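Local atomic coordinates of putative secreted endoglycosylceramidase (Rhodococcus hoagii, PDB entry 6JYZ), a protein that probably hydrolyses the glycosidic bond between sugar and ceramide in galactosylceramide-type glycolipids, as a secreted glycoside hydrolase of family 5. Residues 277-282 / 319-324; 258-263 / 285-290; 289-294 / 323-328; 218-223 / 238-243; 232-237 / 273-278. All blocks are in the same frame, centred on the assembly; numbering follows the deposited sequence.

How the interactions relate
From the N terminus, interaction 4 comes first, closing the short link that runs from the end of strand 214-218 into helix 230-251. Interaction 5 starts from that same helix, inside this loop, and so crosses interaction 4 to reach 273-278. Interaction 2 pairs strands 259-262 and 287-289 and crosses interaction 5. Interaction 1 begins where interaction 5 ends, at Pro277 and Pro278, crosses interaction 2 and joins the loop to the end of helix 307-321. Interaction 3 takes over Phe289 and Ser290 from interaction 2 and finishes on the same stretch as interaction 1. Together they bind neighbouring strands of the (beta/alpha)8 barrel to outer helices and to the loops after the strands.

Interaction 1: residues 277-282 / 319-324; sequences PPRHYL and DWYGAP
The guanidinium of Arg279 lies flat on the indole of Trp320, planes 8° apart, and the arginine's CG sits over the same face, 3.4 Å from the centroid of the six-membered ring. Bending at chi3 (-67°) carries the arginine along the bicycle until NH1 meets Trp320 O at 2.9 Å, a bond in both the guanidinium and the carbonyl plane. A long, flat cation can therefore stack and donate at once on this exposed surface. Trp320 and Tyr321 end helix 307-321, an outer helix of the (beta/alpha)8 barrel, which closes in a Schellman motif at Gly322, whose positive phi favours glycine. With CG anti to its carbonyl carbon (chi1 -70°), Tyr321 reaches the loop and gives its OH proton to a lone pair of Pro277 O, 2.7 Å away. Pro277 CD packs against the same OH at 3.3 Å. A leucine in place of Tyr321 would probably leave Pro277 O without this donor and the loop less firmly tied to the helix. Leu282 CD2 touches Tyr321 CE1 at 4.3 Å.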
# COMPACT_ATOMS: atom_id res chain seq x y z
N PRO A 277 17.73 2.49 2.03
CA PRO A 277 18.14 1.73 3.21
C PRO A 277 19.21 0.70 2.87
O PRO A 277 19.05 -0.08 1.93
CB PRO A 277 16.82 1.06 3.69
CG PRO A 277 15.77 2.09 3.23
CD PRO A 277 16.28 2.51 1.86
N PRO A 278 20.36 0.67 3.55
CA PRO A 278 21.45 -0.21 3.13
C PRO A 278 21.01 -1.66 3.08
O PRO A 278 20.28 -2.16 3.93
CB PRO A 278 22.50 0.06 4.20
CG PRO A 278 22.26 1.53 4.58
CD PRO A 278 20.77 1.69 4.56
N ARG A 279 21.50 -2.33 2.05
CA ARG A 279 21.16 -3.72 1.75
C ARG A 279 21.41 -4.65 2.90
O ARG A 279 20.63 -5.63 3.06
CB ARG A 279 22.14 -4.31 0.69
CG ARG A 279 21.89 -3.75 -0.68
CD ARG A 279 22.61 -4.59 -1.74
NE ARG A 279 24.05 -4.69 -1.90
CZ ARG A 279 24.56 -4.98 -3.10
NH1 ARG A 279 23.74 -5.21 -4.12
NH2 ARG A 279 25.87 -5.05 -3.29
N HIS A 280 22.46 -4.46 3.68
CA HIS A 280 22.76 -5.42 4.72
C HIS A 280 21.63 -5.49 5.75
O HIS A 280 21.44 -6.52 6.41
CB HIS A 280 24.10 -5.13 5.41
CG HIS A 280 24.09 -3.99 6.40
ND1 HIS A 280 24.24 -2.62 6.11
CD2 HIS A 280 23.94 -4.09 7.71
CE1 HIS A 280 24.23 -1.99 7.29
NE2 HIS A 280 23.99 -2.83 8.23
N TYR A 281 20.84 -4.43 5.94
CA TYR A 281 19.71 -4.47 6.85
C TYR A 281 18.54 -5.31 6.34
O TYR A 281 17.67 -5.63 7.16
CB TYR A 281 19.23 -3.04 7.08
CG TYR A 281 20.15 -2.14 7.88
CD1 TYR A 281 20.58 -2.49 9.15
CD2 TYR A 281 20.56 -0.92 7.33
CE1 TYR A 281 21.36 -1.62 9.92
CE2 TYR A 281 21.30 -0.03 8.09
CZ TYR A 281 21.66 -0.39 9.38
OH TYR A 281 22.40 0.44 10.20
N LEU A 282 18.47 -5.54 5.02
CA LEU A 282 17.37 -6.20 4.33
C LEU A 282 17.85 -7.53 3.74
O LEU A 282 17.26 -7.96 2.76
CB LEU A 282 16.79 -5.28 3.26
CG LEU A 282 15.89 -4.11 3.67
CD1 LEU A 282 14.75 -4.48 4.60
CD2 LEU A 282 16.63 -2.88 4.07
N ASP A 319 16.41 -3.95 -8.19
CA ASP A 319 17.44 -4.87 -8.68
C ASP A 319 18.70 -4.81 -7.84
O ASP A 319 19.35 -5.84 -7.62
CB ASP A 319 17.72 -4.55 -10.15
CG ASP A 319 18.89 -5.34 -10.70
OD1 ASP A 319 18.66 -6.55 -10.93
OD2 ASP A 319 20.00 -4.76 -10.79
N TRP A 320 19.04 -3.64 -7.29
CA TRP A 320 20.16 -3.56 -6.37
C TRP A 320 19.97 -4.42 -5.14
O TRP A 320 20.90 -5.04 -4.61
CB TRP A 320 20.42 -2.08 -6.02
CG TRP A 320 21.54 -1.86 -5.04
CD1 TRP A 320 22.88 -2.03 -5.33
CD2 TRP A 320 21.42 -1.31 -3.73
NE1 TRP A 320 23.59 -1.60 -4.23
CE2 TRP A 320 22.73 -1.22 -3.22
CE3 TRP A 320 20.34 -1.01 -2.88
CZ2 TRP A 320 23.03 -0.73 -1.94
CZ3 TRP A 320 20.62 -0.50 -1.63
CH2 TRP A 320 21.94 -0.35 -1.17
N TYR A 321 18.73 -4.50 -4.63
CA TYR A 321 18.39 -5.35 -3.53
C TYR A 321 18.21 -6.80 -3.95
O TYR A 321 18.04 -7.67 -3.07
CB TYR A 321 17.07 -4.93 -2.85
CG TYR A 321 17.15 -3.65 -2.09
CD1 TYR A 321 17.78 -3.60 -0.85
CD2 TYR A 321 16.54 -2.52 -2.58
CE1 TYR A 321 17.76 -2.42 -0.09
CE2 TYR A 321 16.53 -1.32 -1.86
CZ TYR A 321 17.14 -1.31 -0.62
OH TYR A 321 17.10 -0.13 0.11
N GLY A 322 18.16 -7.06 -5.25
CA GLY A 322 17.83 -8.41 -5.74
C GLY A 322 16.39 -8.79 -5.41
O GLY A 322 16.10 -9.98 -5.35
N ALA A 323 15.52 -7.81 -5.25
CA ALA A 323 14.19 -8.04 -4.70
C ALA A 323 13.12 -7.69 -5.73
O ALA A 323 13.32 -6.80 -6.57
CB ALA A 323 14.00 -7.13 -3.50
N PRO A 324 11.89 -8.22 -5.59
CA PRO A 324 10.81 -7.69 -6.41
C PRO A 324 10.48 -6.25 -6.05
O PRO A 324 10.73 -5.79 -4.92
CB PRO A 324 9.61 -8.59 -6.00
CG PRO A 324 10.26 -9.85 -5.42
CD PRO A 324 11.53 -9.34 -4.71
O HOH W 1 18.29 -7.12 -0.12

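Interaction 2: residues 258-263 / 285-290; sequences HLVIFE and PLVVFS
Phe262 reaches over the neighbouring strand and lays a face of its ring on the CA of Phe289, 4.2 Å from the ring centroid. Its CG stands between the backbone N and the carbonyl carbon (chi1 73°), a rotation that swings the ring across instead of along its own strand. There its CE1 rests against Val287 CB at 3.9 Å, while CE2 meets Phe289 CD1 at 3.5 Å with the two ring planes at 43°. The strands are neighbours in the (beta/alpha)8 barrel, and Phe262 with Val260 faces outward, toward helix 230-251. On the inner side, branched residues pack closely: Ile261 CG1 lies alongside Val288 CB, and Leu259 CD1 fits against Val288 CG2 at 4.0 Å. Serine is small enough to accept the bump of Ile261, although Ile261 CG2 and Ser290 CB, 3.4 Å apart, are tighter than usual. Backbone hydrogen bonds in the parallel pattern join Val260 to Leu286 and Val288, and Phe262 to Val288 and Ser290. Water 2 donates to Glu263 OE1 and, at 2.7 Å, to Ser290 O. Glu263 also holds Arg83 and Glu222 N, so the chemistry passes from greasy packing to a polar network at the barrel's C-terminal rim.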
# COMPACT_ATOMS: atom_id res chain seq x y z
N HIS A 258 6.45 -15.04 5.83
CA HIS A 258 5.76 -14.20 4.87
C HIS A 258 6.68 -13.14 4.27
O HIS A 258 7.81 -12.94 4.73
CB HIS A 258 4.53 -13.56 5.53
CG HIS A 258 3.49 -14.56 5.97
ND1 HIS A 258 3.73 -15.58 6.95
CD2 HIS A 258 2.21 -14.68 5.55
CE1 HIS A 258 2.55 -16.25 7.11
NE2 HIS A 258 1.64 -15.67 6.30
N LEU A 259 6.20 -12.45 3.23
CA LEU A 259 7.05 -11.40 2.61
C LEU A 259 7.19 -10.19 3.51
O LEU A 259 6.29 -9.88 4.30
CB LEU A 259 6.39 -10.95 1.29
CG LEU A 259 6.29 -11.96 0.19
CD1 LEU A 259 5.82 -11.44 -1.15
CD2 LEU A 259 7.02 -13.25 0.26
N VAL A 260 8.33 -9.55 3.35
CA VAL A 260 8.61 -8.31 4.10
C VAL A 260 8.64 -7.20 3.08
O VAL A 260 9.55 -7.18 2.24
CB VAL A 260 9.90 -8.44 4.88
CG1 VAL A 260 10.26 -7.02 5.35
CG2 VAL A 260 9.64 -9.36 6.09
N ILE A 261 7.69 -6.28 3.17
CA ILE A 261 7.59 -5.18 2.22
C ILE A 261 8.20 -3.98 2.94
O ILE A 261 7.78 -3.61 4.05
CB ILE A 261 6.10 -4.98 1.89
CG1 ILE A 261 5.65 -6.20 1.06
CG2 ILE A 261 5.86 -3.69 1.13
CD1 ILE A 261 4.12 -6.34 0.98
N PHE A 262 9.23 -3.39 2.33
CA PHE A 262 9.95 -2.30 3.00
C PHE A 262 10.04 -1.13 2.03
O PHE A 262 10.07 -1.29 0.81
CB PHE A 262 11.34 -2.74 3.47
CG PHE A 262 12.32 -2.91 2.34
CD1 PHE A 262 12.40 -4.08 1.59
CD2 PHE A 262 13.22 -1.88 2.01
CE1 PHE A 262 13.28 -4.17 0.53
CE2 PHE A 262 14.09 -2.00 0.96
CZ PHE A 262 14.14 -3.15 0.20
N GLU A 263 10.11 0.07 2.65
CA GLU A 263 9.98 1.31 1.88
C GLU A 263 11.24 2.15 1.99
O GLU A 263 11.90 2.17 3.05
CB GLU A 263 8.78 2.11 2.38
CG GLU A 263 7.46 1.33 2.15
CD GLU A 263 6.30 2.14 2.62
OE1 GLU A 263 6.26 3.36 2.45
OE2 GLU A 263 5.34 1.53 3.22
N PRO A 285 15.62 -13.26 2.12
CA PRO A 285 15.28 -13.50 0.73
C PRO A 285 13.85 -13.12 0.35
O PRO A 285 13.57 -13.08 -0.85
CB PRO A 285 15.50 -15.03 0.55
CG PRO A 285 15.38 -15.52 1.94
CD PRO A 285 15.99 -14.47 2.87
N LEU A 286 13.00 -12.84 1.33
CA LEU A 286 11.62 -12.52 1.03
C LEU A 286 11.31 -11.03 1.14
O LEU A 286 10.12 -10.67 1.22
CB LEU A 286 10.66 -13.34 1.92
CG LEU A 286 10.90 -14.84 1.87
CD1 LEU A 286 9.90 -15.57 2.79
CD2 LEU A 286 10.78 -15.37 0.46
N VAL A 287 12.35 -10.19 1.06
CA VAL A 287 12.02 -8.75 1.06
C VAL A 287 11.55 -8.30 -0.32
O VAL A 287 11.90 -8.85 -1.36
CB VAL A 287 13.26 -7.91 1.49
CG1 VAL A 287 13.65 -8.23 2.94
CG2 VAL A 287 14.44 -8.01 0.52
N VAL A 288 10.73 -7.25 -0.30
CA VAL A 288 10.11 -6.64 -1.48
C VAL A 288 10.25 -5.13 -1.34
O VAL A 288 9.82 -4.58 -0.30
CB VAL A 288 8.63 -7.06 -1.55
CG1 VAL A 288 7.92 -6.26 -2.65
CG2 VAL A 288 8.48 -8.58 -1.75
N PHE A 289 10.85 -4.48 -2.33
CA PHE A 289 11.04 -3.03 -2.27
C PHE A 289 9.78 -2.30 -2.74
O PHE A 289 9.20 -2.63 -3.79
CB PHE A 289 12.22 -2.68 -3.18
CG PHE A 289 12.58 -1.21 -3.17
CD1 PHE A 289 12.76 -0.53 -1.97
CD2 PHE A 289 12.68 -0.48 -4.35
CE1 PHE A 289 13.07 0.85 -1.95
CE2 PHE A 289 12.99 0.90 -4.30
CZ PHE A 289 13.16 1.53 -3.13
N SER A 290 9.28 -1.36 -1.94
CA SER A 290 7.97 -0.77 -2.14
C SER A 290 8.02 0.76 -2.03
O SER A 290 7.39 1.35 -1.14
CB SER A 290 7.01 -1.38 -1.15
OG SER A 290 5.68 -1.05 -1.46
O HOH W 2 7.37 3.88 -0.07

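Interaction 3: residues 289-294 / 323-328; sequences FSPHLY and APLWTG
Leu325 pushes CD1 against the ring of Pro291, 3.5 Å from its CD, the two side chains crossing at about a right angle. The contact joins consecutive strands of the (beta/alpha)8 barrel, although a single bridge, Phe289 with Leu325, is all the sheet pairing here: Phe289 N bonds to Pro324 O and Trp326 N to Phe289 O. Beyond it hydroxyls continue the work of the backbone. Ser290 OG donates to Trp326 O at 2.7 Å, and the indole of Trp326 is anchored through NE1 to Leu42 O. Thr327, its OG1 anti to the backbone N (chi1 -180°), gives a proton to a lone pair of Pro291 O at 2.7 Å and accepts a weak hydrogen bond from Leu293 N at 3.4 Å. Threonine suits because its carbon side also packs on Leu293, the centre of an inverse gamma turn. A valine at Thr327 would probably strand Pro291 O without its donor and Leu293 N without this acceptor, leaving the turn less well fixed. Gly328 lies beside Ser290 and His292, whose ND1 is hydrogen-bonded to Glu222 OE2; a CB on the glycine would stand 3.1 Å from Ser290 OG. Leu293 CG meets Thr327 OG1 at 3.5 Å.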
# COMPACT_ATOMS: atom_id res chain seq x y z
N PHE A 289 10.85 -4.48 -2.33
CA PHE A 289 11.04 -3.03 -2.27
C PHE A 289 9.78 -2.30 -2.74
O PHE A 289 9.20 -2.63 -3.79
CB PHE A 289 12.22 -2.68 -3.18
CG PHE A 289 12.58 -1.21 -3.17
CD1 PHE A 289 12.76 -0.53 -1.97
CD2 PHE A 289 12.68 -0.48 -4.35
CE1 PHE A 289 13.07 0.85 -1.95
CE2 PHE A 289 12.99 0.90 -4.30
CZ PHE A 289 13.16 1.53 -3.13
N SER A 290 9.28 -1.36 -1.94
CA SER A 290 7.97 -0.77 -2.14
C SER A 290 8.02 0.76 -2.03
O SER A 290 7.39 1.35 -1.14
CB SER A 290 7.01 -1.38 -1.15
OG SER A 290 5.68 -1.05 -1.46
N PRO A 291 8.70 1.46 -2.95
CA PRO A 291 8.56 2.92 -3.08
C PRO A 291 7.17 3.24 -3.60
O PRO A 291 6.49 2.40 -4.21
CB PRO A 291 9.62 3.26 -4.13
CG PRO A 291 9.60 2.05 -5.05
CD PRO A 291 9.44 0.87 -4.08
N HIS A 292 6.71 4.44 -3.30
CA HIS A 292 5.43 4.97 -3.75
C HIS A 292 5.68 5.84 -4.96
O HIS A 292 6.42 6.83 -4.90
CB HIS A 292 4.69 5.74 -2.64
CG HIS A 292 4.45 4.82 -1.46
ND1 HIS A 292 3.97 5.31 -0.25
CD2 HIS A 292 4.58 3.47 -1.34
CE1 HIS A 292 3.82 4.25 0.57
NE2 HIS A 292 4.18 3.12 -0.04
N LEU A 293 5.11 5.41 -6.08
CA LEU A 293 5.49 5.99 -7.41
C LEU A 293 4.58 7.14 -7.78
O LEU A 293 3.60 6.98 -8.53
CB LEU A 293 5.46 4.89 -8.47
CG LEU A 293 6.36 3.70 -8.19
CD1 LEU A 293 6.38 2.72 -9.39
CD2 LEU A 293 7.81 4.13 -7.95
N TYR A 294 4.88 8.31 -7.23
CA TYR A 294 4.05 9.50 -7.35
C TYR A 294 4.59 10.51 -8.39
O TYR A 294 4.04 11.62 -8.47
CB TYR A 294 3.86 10.18 -5.98
CG TYR A 294 2.81 9.49 -5.12
CD1 TYR A 294 1.48 9.34 -5.52
CD2 TYR A 294 3.11 8.97 -3.88
CE1 TYR A 294 0.50 8.80 -4.71
CE2 TYR A 294 2.15 8.42 -3.02
CZ TYR A 294 0.85 8.34 -3.45
OH TYR A 294 -0.18 7.86 -2.68
N ALA A 323 15.52 -7.81 -5.25
CA ALA A 323 14.19 -8.04 -4.70
C ALA A 323 13.12 -7.69 -5.73
O ALA A 323 13.32 -6.80 -6.57
CB ALA A 323 14.00 -7.13 -3.50
N PRO A 324 11.89 -8.22 -5.59
CA PRO A 324 10.81 -7.69 -6.41
C PRO A 324 10.48 -6.25 -6.05
O PRO A 324 10.73 -5.79 -4.92
CB PRO A 324 9.61 -8.59 -6.00
CG PRO A 324 10.26 -9.85 -5.42
CD PRO A 324 11.53 -9.34 -4.71
N LEU A 325 9.89 -5.58 -7.01
CA LEU A 325 9.29 -4.26 -6.86
C LEU A 325 7.78 -4.41 -6.77
O LEU A 325 7.18 -5.04 -7.64
CB LEU A 325 9.67 -3.38 -8.06
CG LEU A 325 8.98 -2.03 -8.13
CD1 LEU A 325 9.38 -1.14 -6.95
CD2 LEU A 325 9.40 -1.30 -9.43
N TRP A 326 7.17 -3.83 -5.76
CA TRP A 326 5.70 -3.82 -5.63
C TRP A 326 5.35 -2.47 -5.04
O TRP A 326 5.83 -2.20 -3.93
CB TRP A 326 5.23 -4.94 -4.70
CG TRP A 326 3.75 -4.96 -4.52
CD1 TRP A 326 2.83 -5.50 -5.38
CD2 TRP A 326 2.99 -4.36 -3.46
NE1 TRP A 326 1.57 -5.28 -4.92
CE2 TRP A 326 1.62 -4.62 -3.72
CE3 TRP A 326 3.32 -3.72 -2.26
CZ2 TRP A 326 0.61 -4.19 -2.87
CZ3 TRP A 326 2.34 -3.29 -1.39
CH2 TRP A 326 0.99 -3.51 -1.71
N THR A 327 4.65 -1.60 -5.76
CA THR A 327 4.50 -0.22 -5.26
C THR A 327 3.26 -0.10 -4.39
O THR A 327 2.12 -0.25 -4.85
CB THR A 327 4.49 0.79 -6.42
OG1 THR A 327 4.34 2.08 -5.81
CG2 THR A 327 3.42 0.60 -7.47
N GLY A 328 3.44 0.24 -3.12
CA GLY A 328 2.33 0.20 -2.18
C GLY A 328 1.38 1.36 -2.32
O GLY A 328 0.27 1.28 -1.74

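Interaction 4: residues 218-223 / 238-243; sequences DLLNEP and GRFYQR
Water 3 is gripped by both segments: it accepts a hydrogen bond from Leu220 N at 3.0 Å and can donate to Asp218 OD1 at 2.9 Å and to Tyr241 OH at 3.3 Å, bridging the helix to the loop. The phenol is also hydrogen-bonded to Glu263 O. With CG anti to the carbonyl carbon (chi1 -66°), the tyrosine ring passes Leu219, whose CD1 packs obliquely against Tyr241 CD1 at 3.6 Å, and brings OH to Pro223 CG at 3.4 Å. Phe240, the residue before it on the helix, directs CE2 at Leu220 CB, 3.9 Å away; Leu219 O lies near the plane of this ring at its edge and is bonded to Trp201 NE1. Helix 230-251 thus covers the loop that follows strand 214-218 of the (beta/alpha)8 barrel. That loop holds the Asn221-Glu222-Pro223 sequence, in a region where family 5 enzymes generally have their active site. Leucines and proline give the aromatic rings a greasy surface, through which one phenol reaches as a directed polar anchor.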
# COMPACT_ATOMS: atom_id res chain seq x y z
N ASP A 218 4.13 -4.71 5.51
CA ASP A 218 4.73 -3.43 5.09
C ASP A 218 5.10 -2.74 6.41
O ASP A 218 4.24 -2.23 7.14
CB ASP A 218 3.74 -2.68 4.19
CG ASP A 218 4.30 -1.43 3.52
OD1 ASP A 218 5.39 -0.92 3.90
OD2 ASP A 218 3.58 -0.95 2.63
N LEU A 219 6.42 -2.78 6.71
CA LEU A 219 6.87 -2.56 8.07
C LEU A 219 6.55 -1.20 8.65
O LEU A 219 6.21 -1.08 9.82
CB LEU A 219 8.37 -2.81 8.15
CG LEU A 219 8.78 -4.24 7.78
CD1 LEU A 219 10.33 -4.33 7.83
CD2 LEU A 219 8.17 -5.25 8.75
N LEU A 220 6.66 -0.15 7.81
CA LEU A 220 6.19 1.17 8.25
C LEU A 220 5.92 2.00 7.02
O LEU A 220 6.84 2.12 6.14
CB LEU A 220 7.23 1.86 9.14
CG LEU A 220 6.83 3.21 9.73
CD1 LEU A 220 5.58 3.08 10.60
CD2 LEU A 220 7.98 3.77 10.51
N ASN A 221 4.75 2.58 6.93
CA ASN A 221 4.44 3.41 5.76
C ASN A 221 5.30 4.67 5.80
O ASN A 221 5.43 5.30 6.87
CB ASN A 221 3.00 3.87 5.87
CG ASN A 221 2.64 4.79 4.71
OD1 ASN A 221 2.66 4.35 3.55
ND2 ASN A 221 2.29 6.02 4.98
N GLU A 222 5.82 5.07 4.64
CA GLU A 222 6.53 6.35 4.38
C GLU A 222 7.30 6.82 5.60
O GLU A 222 7.08 7.96 6.10
CB GLU A 222 5.55 7.40 3.89
CG GLU A 222 4.94 7.00 2.57
CD GLU A 222 4.17 8.08 1.84
OE1 GLU A 222 3.81 9.07 2.48
OE2 GLU A 222 3.82 7.89 0.63
N PRO A 223 8.31 6.06 6.06
CA PRO A 223 9.03 6.51 7.25
C PRO A 223 9.63 7.91 7.02
O PRO A 223 10.29 8.13 6.01
CB PRO A 223 10.11 5.46 7.46
CG PRO A 223 9.57 4.25 6.75
CD PRO A 223 8.78 4.77 5.55
N GLY A 238 16.63 1.59 7.86
CA GLY A 238 17.04 0.20 7.66
C GLY A 238 17.32 -0.48 8.99
O GLY A 238 17.01 -1.69 9.14
N ARG A 239 17.90 0.21 9.96
CA ARG A 239 18.19 -0.41 11.26
C ARG A 239 16.90 -0.84 11.93
O ARG A 239 16.83 -1.95 12.51
CB ARG A 239 18.91 0.59 12.15
CG ARG A 239 19.51 -0.04 13.40
CD ARG A 239 20.12 1.02 14.33
NE ARG A 239 21.21 1.76 13.68
CZ ARG A 239 22.49 1.38 13.70
NH1 ARG A 239 22.84 0.21 14.22
NH2 ARG A 239 23.41 2.13 13.11
N PHE A 240 15.84 -0.06 11.82
CA PHE A 240 14.54 -0.44 12.33
C PHE A 240 14.02 -1.65 11.53
O PHE A 240 13.53 -2.64 12.15
CB PHE A 240 13.55 0.72 12.22
CG PHE A 240 12.11 0.27 12.25
CD1 PHE A 240 11.59 -0.34 13.40
CD2 PHE A 240 11.28 0.39 11.15
CE1 PHE A 240 10.24 -0.78 13.48
CE2 PHE A 240 9.98 -0.08 11.20
CZ PHE A 240 9.45 -0.66 12.32
N TYR A 241 14.10 -1.66 10.22
CA TYR A 241 13.60 -2.80 9.48
C TYR A 241 14.32 -4.08 9.92
O TYR A 241 13.66 -5.12 10.06
CB TYR A 241 13.80 -2.62 7.99
CG TYR A 241 13.00 -1.52 7.33
CD1 TYR A 241 11.79 -1.09 7.81
CD2 TYR A 241 13.47 -0.93 6.16
CE1 TYR A 241 11.07 -0.06 7.19
CE2 TYR A 241 12.76 0.04 5.47
CZ TYR A 241 11.56 0.45 5.98
OH TYR A 241 10.79 1.40 5.36
N GLN A 242 15.63 -4.02 10.12
CA GLN A 242 16.36 -5.23 10.52
C GLN A 242 15.84 -5.72 11.85
O GLN A 242 15.65 -6.95 12.02
CB GLN A 242 17.84 -4.87 10.55
CG GLN A 242 18.69 -6.09 11.00
CD GLN A 242 20.15 -5.71 10.98
OE1 GLN A 242 20.56 -4.82 11.72
NE2 GLN A 242 20.88 -6.41 10.12
N ARG A 243 15.62 -4.85 12.81
CA ARG A 243 15.07 -5.28 14.11
C ARG A 243 13.68 -5.86 13.94
O ARG A 243 13.38 -6.91 14.55
CB ARG A 243 15.00 -4.08 15.05
CG ARG A 243 16.32 -3.62 15.62
CD ARG A 243 16.09 -2.49 16.63
NE ARG A 243 15.38 -2.91 17.86
CZ ARG A 243 15.10 -2.12 19.00
NH1 ARG A 243 15.39 -0.85 18.98
NH2 ARG A 243 14.58 -2.63 20.12
O HOH W 3 8.00 -0.30 5.08

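Interaction 5: residues 232-237 / 273-278; sequences AAADQI and FDALPP. With IPA (isopropyl alcohol), chain D.
Apolar contacts centre on Ala234, whose CB meets Ala275 CB at 4.0 Å. The CA atoms of Ala234 and Pro277 are 4.4 Å apart, so a larger side chain would probably collide with the loop. Beside it, Ile237 CG2 reaches Pro277 CG at 4.3 Å. A C-H...O contact follows, Pro277 CA facing Ala234 O at 3.5 Å, with Pro278 CD packed near the same oxygen. Asp235 starts out pointing away from the loop, but with CG anti to the backbone N (chi1 -160°) it sets OD2 3.5 Å from Pro278 CG, while OD1 is bonded to Tyr281 OH. Here helix 230-251 of the (beta/alpha)8 barrel meets the loop running from helix 268-271 toward strand 287-289. Two weak polar bonds lie on the loop's side: Ala275 N to Asp274 OD1, and an isopropyl alcohol, probably from the crystallisation liquor, to Asp274 O. Pro277 and Pro278, nearest Ala234 O, have no N-H to offer it, so C-H groups face it instead, and the bond from Asp235 to Tyr281 lies just beyond the segment.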
# COMPACT_ATOMS: atom_id res chain seq x y z
N ALA A 232 21.61 9.48 6.34
CA ALA A 232 21.51 8.98 7.69
C ALA A 232 20.06 8.57 8.02
O ALA A 232 19.84 7.64 8.81
CB ALA A 232 21.97 10.06 8.64
N ALA A 233 19.09 9.14 7.34
CA ALA A 233 17.71 8.66 7.46
C ALA A 233 17.58 7.24 6.91
O ALA A 233 16.96 6.40 7.59
CB ALA A 233 16.71 9.55 6.78
N ALA A 234 18.09 7.01 5.71
CA ALA A 234 17.96 5.69 5.14
C ALA A 234 18.62 4.67 6.07
O ALA A 234 18.13 3.54 6.20
CB ALA A 234 18.63 5.65 3.77
N ASP A 235 19.76 5.01 6.70
CA ASP A 235 20.41 4.06 7.59
C ASP A 235 19.51 3.78 8.81
O ASP A 235 19.37 2.61 9.20
CB ASP A 235 21.78 4.59 8.03
CG ASP A 235 22.63 3.40 8.52
OD1 ASP A 235 22.50 3.01 9.58
OD2 ASP A 235 23.36 2.86 7.64
N GLN A 236 18.97 4.78 9.47
CA GLN A 236 18.18 4.52 10.67
C GLN A 236 16.85 3.83 10.34
O GLN A 236 16.38 3.01 11.16
CB GLN A 236 18.03 5.78 11.54
CG GLN A 236 17.15 6.87 10.93
CD GLN A 236 17.27 8.17 11.71
OE1 GLN A 236 17.98 8.29 12.69
NE2 GLN A 236 16.55 9.20 11.27
N ILE A 237 16.30 4.08 9.17
CA ILE A 237 15.13 3.35 8.71
C ILE A 237 15.50 1.88 8.51
O ILE A 237 14.80 0.98 9.00
CB ILE A 237 14.58 4.00 7.43
CG1 ILE A 237 13.94 5.36 7.78
CG2 ILE A 237 13.56 3.07 6.74
CD1 ILE A 237 13.74 6.27 6.55
N PHE A 273 12.73 9.44 -6.13
CA PHE A 273 13.96 8.73 -5.81
C PHE A 273 14.36 9.19 -4.40
O PHE A 273 13.84 10.16 -3.89
CB PHE A 273 15.09 8.98 -6.85
CG PHE A 273 15.56 10.42 -6.88
CD1 PHE A 273 14.86 11.36 -7.61
CD2 PHE A 273 16.71 10.81 -6.21
CE1 PHE A 273 15.31 12.69 -7.69
CE2 PHE A 273 17.18 12.12 -6.32
CZ PHE A 273 16.44 13.05 -6.99
N ASP A 274 15.37 8.50 -3.84
CA ASP A 274 15.84 8.78 -2.48
C ASP A 274 17.08 7.94 -2.28
O ASP A 274 17.41 7.07 -3.09
CB ASP A 274 14.76 8.35 -1.48
CG ASP A 274 14.90 8.87 -0.12
OD1 ASP A 274 15.84 9.59 0.23
OD2 ASP A 274 13.91 8.53 0.63
N ALA A 275 17.82 8.24 -1.22
CA ALA A 275 18.82 7.31 -0.68
C ALA A 275 18.09 6.03 -0.29
O ALA A 275 16.89 6.03 0.02
CB ALA A 275 19.48 7.92 0.53
N LEU A 276 18.78 4.91 -0.37
CA LEU A 276 18.20 3.59 -0.15
C LEU A 276 18.64 3.03 1.21
O LEU A 276 19.84 3.03 1.52
CB LEU A 276 18.63 2.63 -1.26
CG LEU A 276 18.10 2.97 -2.64
CD1 LEU A 276 18.57 2.01 -3.69
CD2 LEU A 276 16.55 3.02 -2.67
N PRO A 277 17.73 2.49 2.03
CA PRO A 277 18.14 1.73 3.21
C PRO A 277 19.21 0.70 2.87
O PRO A 277 19.05 -0.08 1.93
CB PRO A 277 16.82 1.06 3.69
CG PRO A 277 15.77 2.09 3.23
CD PRO A 277 16.28 2.51 1.86
N PRO A 278 20.36 0.67 3.55
CA PRO A 278 21.45 -0.21 3.13
C PRO A 278 21.01 -1.66 3.08
O PRO A 278 20.28 -2.16 3.93
CB PRO A 278 22.50 0.06 4.20
CG PRO A 278 22.26 1.53 4.58
CD PRO A 278 20.77 1.69 4.56
C1 IPA D . 19.78 6.14 -5.70
C2 IPA D . 18.53 6.34 -6.47
C3 IPA D . 18.73 5.91 -7.89
O2 IPA D . 17.61 5.38 -5.99